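Local structure of inositol polyphosphate multikinase alpha (Arabidopsis thaliana, 4FRF) at residues Ile49-Pro54 with Leu188-Glu193; Ala78-Pro83 with Asp227-Val232; Ser210-Tyr215 with Lys233-Ala238. The protein phosphorylates several inositol phosphates with ATP, taking inositol 1,4,5-trisphosphate to the 1,3,4,5,6-pentakisphosphate. All blocks are in the same frame, centred on the assembly; numbering follows the deposited sequence.

Contact 1 of 3, residues Ile49-Pro54 with Leu188-Glu193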
loop_
_atom_site.group_PDB
_atom_site.type_symbol
_atom_site.label_atom_id
_atom_site.label_comp_id
_atom_site.label_asym_id
_atom_site.label_seq_id
_atom_site.Cartn_x
_atom_site.Cartn_y
_atom_site.Cartn_z
ATOM N N ILE A 49 -4.290 3.894 19.600
ATOM C CA ILE A 49 -4.910 3.863 18.278
ATOM C C ILE A 49 -6.392 4.188 18.377
ATOM O O ILE A 49 -6.969 4.790 17.472
ATOM C CB ILE A 49 -4.707 2.479 17.579
ATOM C CG1 ILE A 49 -3.244 2.297 17.180
ATOM C CG2 ILE A 49 -5.605 2.327 16.349
ATOM C CD1 ILE A 49 -2.691 3.422 16.358
ATOM N N HIS A 50 -7.004 3.794 19.490
ATOM C CA HIS A 50 -8.430 4.022 19.722
ATOM C C HIS A 50 -8.786 5.505 19.513
ATOM O O HIS A 50 -9.861 5.837 18.999
ATOM C CB HIS A 50 -8.807 3.582 21.139
ATOM C CG HIS A 50 -9.084 2.115 21.269
ATOM N ND1 HIS A 50 -10.354 1.585 21.150
ATOM C CD2 HIS A 50 -8.270 1.078 21.586
ATOM C CE1 HIS A 50 -10.303 0.278 21.340
ATOM N NE2 HIS A 50 -9.049 -0.056 21.601
ATOM N N ARG A 51 -7.847 6.383 19.848
ATOM C CA ARG A 51 -8.068 7.817 19.744
ATOM C C ARG A 51 -8.219 8.313 18.299
ATOM O O ARG A 51 -8.275 9.507 18.062
ATOM C CB ARG A 51 -6.925 8.569 20.415
ATOM C CG ARG A 51 -5.713 8.728 19.520
ATOM C CD ARG A 51 -4.597 9.490 20.217
ATOM N NE ARG A 51 -4.690 10.938 19.998
ATOM C CZ ARG A 51 -4.114 11.579 18.981
ATOM N NH1 ARG A 51 -3.422 10.904 18.082
ATOM N NH2 ARG A 51 -4.235 12.892 18.860
ATOM N N TYR A 52 -8.198 7.406 17.333
ATOM C CA TYR A 52 -8.387 7.795 15.936
ATOM C C TYR A 52 -9.738 7.340 15.434
ATOM O O TYR A 52 -9.944 7.190 14.231
ATOM C CB TYR A 52 -7.275 7.225 15.050
ATOM C CG TYR A 52 -5.928 7.864 15.282
ATOM C CD1 TYR A 52 -5.698 9.188 14.928
ATOM C CD2 TYR A 52 -4.883 7.144 15.850
ATOM C CE1 TYR A 52 -4.472 9.790 15.153
ATOM C CE2 TYR A 52 -3.651 7.737 16.084
ATOM C CZ TYR A 52 -3.458 9.067 15.743
ATOM O OH TYR A 52 -2.252 9.671 15.987
ATOM N N PHE A 53 -10.654 7.106 16.366
ATOM C CA PHE A 53 -11.942 6.539 16.035
ATOM C C PHE A 53 -13.014 7.193 16.890
ATOM O O PHE A 53 -12.864 7.303 18.108
ATOM C CB PHE A 53 -11.941 5.021 16.278
ATOM C CG PHE A 53 -11.096 4.236 15.299
ATOM C CD1 PHE A 53 -11.690 3.532 14.257
ATOM C CD2 PHE A 53 -9.708 4.140 15.463
ATOM C CE1 PHE A 53 -10.901 2.784 13.355
ATOM C CE2 PHE A 53 -8.919 3.396 14.559
ATOM C CZ PHE A 53 -9.519 2.723 13.515
ATOM N N PRO A 54 -14.113 7.620 16.265
ATOM C CA PRO A 54 -15.209 8.128 17.067
ATOM C C PRO A 54 -15.427 7.241 18.293
ATOM O O PRO A 54 -15.484 6.023 18.163
ATOM C CB PRO A 54 -16.415 8.025 16.118
ATOM C CG PRO A 54 -15.910 7.260 14.887
ATOM C CD PRO A 54 -14.466 7.517 14.841
ATOM N N LEU A 188 0.868 14.948 10.600
ATOM C CA LEU A 188 1.874 14.055 10.039
ATOM C C LEU A 188 2.178 12.947 11.043
ATOM O O LEU A 188 2.006 11.760 10.748
ATOM C CB LEU A 188 3.156 14.806 9.637
ATOM C CG LEU A 188 4.128 13.919 8.843
ATOM C CD1 LEU A 188 3.440 13.370 7.622
ATOM C CD2 LEU A 188 5.447 14.635 8.461
ATOM N N THR A 189 2.544 13.351 12.257
ATOM C CA THR A 189 2.775 12.413 13.337
ATOM C C THR A 189 1.596 11.462 13.467
ATOM O O THR A 189 1.769 10.259 13.593
ATOM C CB THR A 189 2.940 13.142 14.663
ATOM O OG1 THR A 189 4.026 14.070 14.567
ATOM C CG2 THR A 189 3.208 12.156 15.792
ATOM N N GLN A 190 0.390 12.017 13.469
ATOM C CA GLN A 190 -0.807 11.211 13.625
ATOM C C GLN A 190 -0.937 10.222 12.466
ATOM O O GLN A 190 -1.092 9.023 12.687
ATOM C CB GLN A 190 -2.062 12.100 13.772
ATOM C CG GLN A 190 -2.094 12.881 15.077
ATOM C CD GLN A 190 -3.251 13.896 15.170
ATOM O OE1 GLN A 190 -4.392 13.612 14.772
ATOM N NE2 GLN A 190 -2.968 15.057 15.760
ATOM N N LEU A 191 -0.816 10.709 11.236
ATOM C CA LEU A 191 -0.931 9.823 10.079
ATOM C C LEU A 191 0.111 8.696 10.138
ATOM O O LEU A 191 -0.174 7.541 9.775
ATOM C CB LEU A 191 -0.785 10.609 8.783
ATOM C CG LEU A 191 -2.012 11.408 8.354
ATOM C CD1 LEU A 191 -1.782 12.053 6.981
ATOM C CD2 LEU A 191 -3.229 10.512 8.318
ATOM N N LEU A 192 1.299 9.035 10.636
ATOM C CA LEU A 192 2.372 8.078 10.791
ATOM C C LEU A 192 2.043 6.966 11.772
ATOM O O LEU A 192 2.234 5.771 11.458
ATOM C CB LEU A 192 3.652 8.773 11.196
ATOM C CG LEU A 192 4.332 9.479 10.021
ATOM C CD1 LEU A 192 5.525 10.270 10.496
ATOM C CD2 LEU A 192 4.716 8.517 8.856
ATOM N N GLU A 193 1.537 7.336 12.944
ATOM C CA GLU A 193 1.087 6.342 13.917
ATOM C C GLU A 193 0.117 5.333 13.312
ATOM O O GLU A 193 0.233 4.127 13.551
ATOM C CB GLU A 193 0.442 7.012 15.108
ATOM C CG GLU A 193 1.430 7.464 16.146
ATOM C CD GLU A 193 0.761 7.910 17.399
ATOM O OE1 GLU A 193 -0.476 8.117 17.378
ATOM O OE2 GLU A 193 1.466 8.075 18.406
#
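Tyr52 reaches from the turn after helix 47-50 to helix 187-200, which packs against the central antiparallel sheet of this ATP-grasp kinase. Its hydroxyl supplies the one hydrogen bond across the contact: Tyr52 OH gives its proton to Glu193 OE1 at 2.7 Å. The donor comes to the anti side of the carboxylate and 35° out of its plane, and the ring and carboxylate planes stand nearly perpendicular. Seen from the ring, OE1 lies at the edge, next to CE2. On the CE1 side of the same edge lies Gln190, whose CB sits 3.6 Å from Tyr52 CE1. The polar end of Gln190 turns elsewhere. Its OE1 accepts from Val232 N, while NE2 donates to Pro230 O and to His185 O, so both polar atoms of this buried amide are satisfied and its rotation is fixed.

On the turn side, the type I turn from His50 to Phe53 carries the ring. Tyr52 N is bonded to Ile49 O at 2.9 Å, and the Tyr52 backbone also pairs with Leu234. Arg51 is the exposed partner. Bent at chi3 (-90°), its chain brings the guanidinium edge to Gln190 CG, with the guanidinium and amide planes steeply inclined, and CG of Arg51 rests on a face of the Tyr52 ring. Arg51 makes no salt bridge to Glu193, although the opposite charges probably attract: NH1 stays 4.1 Å from OE1. Ile49 is buried, and its CD1 lies 4.1 Å from Glu193 O.

Contact 2 of 3, residues Ala78-Pro83 with Asp227-Val232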
loop_
_atom_site.group_PDB
_atom_site.type_symbol
_atom_site.label_atom_id
_atom_site.label_comp_id
_atom_site.label_asym_id
_atom_site.label_seq_id
_atom_site.Cartn_x
_atom_site.Cartn_y
_atom_site.Cartn_z
ATOM N N ALA A 78 -17.640 18.839 18.129
ATOM C CA ALA A 78 -18.124 19.486 19.336
ATOM C C ALA A 78 -17.057 20.372 19.974
ATOM O O ALA A 78 -17.357 21.441 20.482
ATOM C CB ALA A 78 -18.597 18.448 20.321
ATOM N N GLU A 79 -15.807 19.932 19.922
ATOM C CA GLU A 79 -14.723 20.623 20.618
ATOM C C GLU A 79 -14.135 21.789 19.816
ATOM O O GLU A 79 -13.073 22.337 20.187
ATOM C CB GLU A 79 -13.593 19.636 20.955
ATOM C CG GLU A 79 -14.022 18.440 21.803
ATOM C CD GLU A 79 -13.192 17.191 21.496
ATOM O OE1 GLU A 79 -11.944 17.298 21.447
ATOM O OE2 GLU A 79 -13.794 16.107 21.303
ATOM N N TYR A 80 -14.760 22.121 18.683
ATOM C CA TYR A 80 -14.169 23.124 17.802
ATOM C C TYR A 80 -15.072 24.313 17.613
ATOM O O TYR A 80 -16.271 24.162 17.375
ATOM C CB TYR A 80 -13.779 22.518 16.450
ATOM C CG TYR A 80 -12.593 21.568 16.520
ATOM C CD1 TYR A 80 -11.282 22.040 16.403
ATOM C CD2 TYR A 80 -12.788 20.202 16.714
ATOM C CE1 TYR A 80 -10.207 21.173 16.484
ATOM C CE2 TYR A 80 -11.719 19.332 16.785
ATOM C CZ TYR A 80 -10.437 19.817 16.663
ATOM O OH TYR A 80 -9.390 18.940 16.743
ATOM N N THR A 81 -14.495 25.505 17.747
ATOM C CA THR A 81 -15.254 26.746 17.642
ATOM C C THR A 81 -15.423 27.125 16.183
ATOM O O THR A 81 -16.574 27.253 15.683
ATOM C CB THR A 81 -14.543 27.905 18.381
ATOM O OG1 THR A 81 -14.652 27.708 19.826
ATOM C CG2 THR A 81 -15.212 29.218 18.005
ATOM N N LYS A 82 -14.263 27.319 15.510
ATOM C CA LYS A 82 -14.262 27.599 14.090
ATOM C C LYS A 82 -13.318 26.621 13.418
ATOM O O LYS A 82 -12.110 26.862 13.338
ATOM C CB LYS A 82 -13.828 29.040 13.825
ATOM C CG LYS A 82 -14.845 30.045 14.260
ATOM C CD LYS A 82 -14.364 31.489 14.096
ATOM C CE LYS A 82 -15.333 32.485 14.781
ATOM N NZ LYS A 82 -16.775 32.082 14.638
ATOM N N PRO A 83 -13.857 25.480 12.977
ATOM C CA PRO A 83 -13.017 24.451 12.402
ATOM C C PRO A 83 -13.077 24.436 10.891
ATOM O O PRO A 83 -14.160 24.517 10.321
ATOM C CB PRO A 83 -13.638 23.171 12.947
ATOM C CG PRO A 83 -15.105 23.496 13.086
ATOM C CD PRO A 83 -15.213 24.987 13.287
ATOM N N ASP A 227 -3.426 26.848 20.331
ATOM C CA ASP A 227 -2.905 26.424 18.994
ATOM C C ASP A 227 -4.021 25.838 18.101
ATOM O O ASP A 227 -5.208 25.968 18.409
ATOM C CB ASP A 227 -1.735 25.427 19.149
ATOM C CG ASP A 227 -2.192 24.042 19.648
ATOM O OD1 ASP A 227 -2.883 23.984 20.702
ATOM O OD2 ASP A 227 -1.851 23.019 18.989
ATOM N N ALA A 228 -3.629 25.186 17.005
ATOM C CA ALA A 228 -4.584 24.729 15.989
ATOM C C ALA A 228 -5.250 23.404 16.341
ATOM O O ALA A 228 -6.224 23.006 15.701
ATOM C CB ALA A 228 -3.915 24.642 14.640
ATOM N N ARG A 229 -4.693 22.706 17.327
ATOM C CA ARG A 229 -5.287 21.469 17.840
ATOM C C ARG A 229 -5.774 20.525 16.714
ATOM O O ARG A 229 -6.920 20.073 16.727
ATOM C CB ARG A 229 -6.426 21.801 18.823
ATOM C CG ARG A 229 -6.853 20.633 19.710
ATOM C CD ARG A 229 -7.083 21.072 21.158
ATOM N NE ARG A 229 -8.226 21.977 21.311
ATOM C CZ ARG A 229 -9.505 21.619 21.163
ATOM N NH1 ARG A 229 -9.816 20.378 20.783
ATOM N NH2 ARG A 229 -10.475 22.516 21.349
ATOM N N PRO A 230 -4.876 20.195 15.764
ATOM C CA PRO A 230 -5.210 19.371 14.594
ATOM C C PRO A 230 -5.529 17.939 14.976
ATOM O O PRO A 230 -4.910 17.398 15.879
ATOM C CB PRO A 230 -3.921 19.399 13.779
ATOM C CG PRO A 230 -2.859 19.598 14.787
ATOM C CD PRO A 230 -3.430 20.462 15.852
ATOM N N GLN A 231 -6.456 17.309 14.262
ATOM C CA GLN A 231 -6.806 15.935 14.577
ATOM C C GLN A 231 -7.230 15.065 13.411
ATOM O O GLN A 231 -7.953 15.508 12.516
ATOM C CB GLN A 231 -7.845 15.880 15.685
ATOM C CG GLN A 231 -7.246 15.481 16.999
ATOM C CD GLN A 231 -8.167 15.706 18.165
ATOM O OE1 GLN A 231 -9.314 16.150 18.008
ATOM N NE2 GLN A 231 -7.660 15.437 19.362
ATOM N N VAL A 232 -6.832 13.793 13.489
ATOM C CA VAL A 232 -7.134 12.796 12.473
ATOM C C VAL A 232 -8.133 11.773 13.001
ATOM O O VAL A 232 -8.102 11.415 14.179
ATOM C CB VAL A 232 -5.856 12.040 12.047
ATOM C CG1 VAL A 232 -6.191 10.944 11.061
ATOM C CG2 VAL A 232 -4.855 12.992 11.454
#
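The hydroxyl of Tyr80 meets two oxygens of the facing segment, Arg229 O at 2.7 Å and Gln231 OE1 at 3.1 Å. The hydroxyl has one proton and two acceptors within reach. Tyr80 is the buried, close-fitting half of the contact. With CG anti to its own carbonyl carbon (chi1 -70°), the ring lies alongside strand 209-216, touching Val214 and Glu216, and delivers its OH to the backbone beyond. Arg229 O approaches the ring edge in plane, close to CE1. Gln231 comes in across that end of the ring on an extended chain, its amide plane turned 78° from the ring, and Gln231 CB also packs on the hydroxyl, 3.6 Å from OH.

Between these two segments runs strand 209-216 of the five-stranded antiparallel sheet: residues 78-83 lead into the central strand 83-90, and the loop at Asp227-Pro230 leads into the edge strand 231-235, so the contact bridges over the strand that separates them. Strands 209-216 and 231-235 form a hairpin whose connection is not modelled from residue 220 to 226, just ahead of Asp227.

Toward solvent the grip slackens. Arg229, exposed like Glu79, bends at chi2 and chi3 and folds back over the tyrosine. The guanidinium has one firm bond across the contact, from Arg229 NH2 to Glu79 O, 2.9 Å, in the carbonyl plane with an N-H...O angle of 148°. The charged ends fit poorly: Arg229 NH1 and Glu79 OE1 form a salt bridge stretched to 3.8 Å, although the carboxylate and guanidinium planes are nearly parallel. Arg229 NH1 also hangs over one face of the Tyr80 ring toward its rim, where the cation-pi attraction is at most weak, CZ lying 5.1 Å from the ring centroid.

Contact 3 of 3, residues Ser210-Tyr215 with Lys233-Ala238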
loop_
_atom_site.group_PDB
_atom_site.type_symbol
_atom_site.label_atom_id
_atom_site.label_comp_id
_atom_site.label_asym_id
_atom_site.label_seq_id
_atom_site.Cartn_x
_atom_site.Cartn_y
_atom_site.Cartn_z
ATOM N N SER A 210 -13.163 6.648 4.837
ATOM C CA SER A 210 -12.515 7.964 4.675
ATOM C C SER A 210 -11.684 8.379 5.875
ATOM O O SER A 210 -11.991 8.021 7.005
ATOM C CB SER A 210 -13.561 9.056 4.390
ATOM O OG SER A 210 -14.370 8.739 3.262
ATOM N N ILE A 211 -10.657 9.178 5.630
ATOM C CA ILE A 211 -9.976 9.865 6.701
ATOM C C ILE A 211 -10.529 11.270 6.841
ATOM O O ILE A 211 -10.804 11.932 5.845
ATOM C CB ILE A 211 -8.505 9.983 6.444
ATOM C CG1 ILE A 211 -7.800 8.704 6.869
ATOM C CG2 ILE A 211 -7.936 11.140 7.222
ATOM C CD1 ILE A 211 -6.298 8.769 6.719
ATOM N N LEU A 212 -10.647 11.736 8.084
ATOM C CA LEU A 212 -11.108 13.075 8.359
ATOM C C LEU A 212 -10.054 13.881 9.083
ATOM O O LEU A 212 -9.609 13.499 10.161
ATOM C CB LEU A 212 -12.360 13.023 9.208
ATOM C CG LEU A 212 -13.080 14.360 9.385
ATOM C CD1 LEU A 212 -14.545 14.133 9.657
ATOM C CD2 LEU A 212 -12.445 15.166 10.505
ATOM N N MET A 213 -9.682 15.021 8.502
ATOM C CA MET A 213 -8.819 15.994 9.177
ATOM C C MET A 213 -9.647 17.185 9.649
ATOM O O MET A 213 -10.653 17.542 9.027
ATOM C CB MET A 213 -7.704 16.470 8.245
ATOM C CG MET A 213 -6.918 15.333 7.571
ATOM S SD MET A 213 -5.482 15.876 6.590
ATOM C CE MET A 213 -6.304 16.582 5.150
ATOM N N VAL A 214 -9.244 17.773 10.769
ATOM C CA VAL A 214 -9.885 18.985 11.267
ATOM C C VAL A 214 -8.933 19.787 12.133
ATOM O O VAL A 214 -7.955 19.246 12.657
ATOM C CB VAL A 214 -11.199 18.683 12.060
ATOM C CG1 VAL A 214 -10.974 17.627 13.117
ATOM C CG2 VAL A 214 -11.712 19.937 12.697
ATOM N N TYR A 215 -9.196 21.088 12.250
ATOM C CA TYR A 215 -8.402 21.936 13.135
ATOM C C TYR A 215 -9.078 23.264 13.531
ATOM O O TYR A 215 -10.154 23.602 13.033
ATOM C CB TYR A 215 -6.991 22.159 12.571
ATOM C CG TYR A 215 -6.915 23.028 11.334
ATOM C CD1 TYR A 215 -6.730 24.409 11.445
ATOM C CD2 TYR A 215 -6.899 22.457 10.056
ATOM C CE1 TYR A 215 -6.594 25.207 10.322
ATOM C CE2 TYR A 215 -6.772 23.253 8.922
ATOM C CZ TYR A 215 -6.628 24.631 9.067
ATOM O OH TYR A 215 -6.488 25.431 7.957
ATOM N N LYS A 233 -9.002 11.287 12.121
ATOM C CA LYS A 233 -9.958 10.247 12.477
ATOM C C LYS A 233 -10.461 9.517 11.236
ATOM O O LYS A 233 -10.368 10.025 10.121
ATOM C CB LYS A 233 -11.132 10.824 13.282
ATOM C CG LYS A 233 -10.731 11.284 14.685
ATOM C CD LYS A 233 -11.866 11.138 15.699
ATOM C CE LYS A 233 -11.329 11.017 17.147
ATOM N NZ LYS A 233 -10.259 12.016 17.492
ATOM N N LEU A 234 -10.913 8.288 11.429
ATOM C CA LEU A 234 -11.461 7.501 10.359
ATOM C C LEU A 234 -12.951 7.476 10.522
ATOM O O LEU A 234 -13.440 7.357 11.629
ATOM C CB LEU A 234 -10.940 6.077 10.449
ATOM C CG LEU A 234 -9.646 5.730 9.741
ATOM C CD1 LEU A 234 -8.518 6.627 10.219
ATOM C CD2 LEU A 234 -9.329 4.271 9.983
ATOM N N VAL A 235 -13.672 7.487 9.411
ATOM C CA VAL A 235 -15.122 7.477 9.452
ATOM C C VAL A 235 -15.712 6.517 8.429
ATOM O O VAL A 235 -14.997 5.941 7.639
ATOM C CB VAL A 235 -15.708 8.899 9.242
ATOM C CG1 VAL A 235 -15.148 9.869 10.272
ATOM C CG2 VAL A 235 -15.430 9.392 7.843
ATOM N N ASP A 236 -17.035 6.408 8.413
ATOM C CA ASP A 236 -17.747 5.475 7.526
ATOM C C ASP A 236 -17.291 4.059 7.694
ATOM O O ASP A 236 -16.317 3.648 7.086
ATOM C CB ASP A 236 -17.606 5.892 6.062
ATOM C CG ASP A 236 -18.248 7.224 5.778
ATOM O OD1 ASP A 236 -19.340 7.489 6.323
ATOM O OD2 ASP A 236 -17.651 8.030 5.042
ATOM N N PHE A 237 -18.015 3.298 8.503
ATOM C CA PHE A 237 -17.666 1.905 8.713
ATOM C C PHE A 237 -18.761 0.958 8.238
ATOM O O PHE A 237 -18.914 -0.136 8.769
ATOM C CB PHE A 237 -17.361 1.657 10.185
ATOM C CG PHE A 237 -16.310 2.558 10.742
ATOM C CD1 PHE A 237 -14.974 2.348 10.450
ATOM C CD2 PHE A 237 -16.647 3.598 11.591
ATOM C CE1 PHE A 237 -13.982 3.163 11.002
ATOM C CE2 PHE A 237 -15.665 4.429 12.123
ATOM C CZ PHE A 237 -14.328 4.198 11.836
ATOM N N ALA A 238 -19.513 1.374 7.223
ATOM C CA ALA A 238 -20.582 0.537 6.679
ATOM C C ALA A 238 -20.060 -0.774 6.100
ATOM O O ALA A 238 -20.748 -1.792 6.148
ATOM C CB ALA A 238 -21.369 1.300 5.628
#
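Leu212 N donates to Lys233 O at 2.7 Å, with a nearly straight N-H...O angle of 167°. The return bond, from Lys233 N to Leu212 O, measures 3.0 Å and is more bent, at 137°. Two residues along, Val235 N binds Ser210 O at 3.0 Å, while the reverse bond from Ser210 N to Val235 O is weak and long. Between these two hydrogen-bonded pairs sits the non-hydrogen-bonded pair Ile211 and Leu234, where the alpha carbons come closest. There Leu234 CA makes a CA-H...O contact with Ser210 O at 3.4 Å, and Ile211 CA does the same with Lys233 O.

This is the antiparallel pairing of strand 209-216 with the edge strand 231-235 in the central sheet, and it ends where the chain turns into Asp236-Phe237-Ala238. That sequence resembles the Asp-Phe-Gly motif of the protein kinases, which belong to the same clan, consistent with a place near the nucleotide site.

The two faces of the pair differ. Ile211 CG1 meets Leu234 CD1 at 4.0 Å, the side chains slanting across each other under helices 187-200 and 249-265: Ile211 reaches Leu191 and Leu255, Leu234 reaches Leu194 and Phe251. The opposite face carries Ser210, Leu212, Lys233 and Val235. Val235 places CG2 against Ser210 CB, and CG1 lies 4.3 Å from Leu212 CB. Lys233 starts on this face but leads away from the neighbouring strand, its NZ giving a weak bond to Arg51 O. Past the strand, Phe237 folds back so that one ring face lies over Val235 C, and the ring stacks with Phe35.

Strand 231-235 and the residues entering it tie the three together. Contact 3, nearest the middle of the chain, is backbone pairing within the sheet with an apolar face under the helices. Contact 1 sets a turn and helix 187-200 against the outer edge of that strand; it is mostly buried but has charged groups, Arg51 and Glu193, on its more exposed side. Contact 2, its centre about 15 Å from that of the chain, joins loops over strand 209-216 and is the most exposed and most ionic. Tyrosine hydroxyls reach across in both 1 and 2, toward a carboxylate in one and a carbonyl and amide oxygen in the other. Gln231 N, bonded to Val214 O, continues the pairing of contact 3 into contact 2.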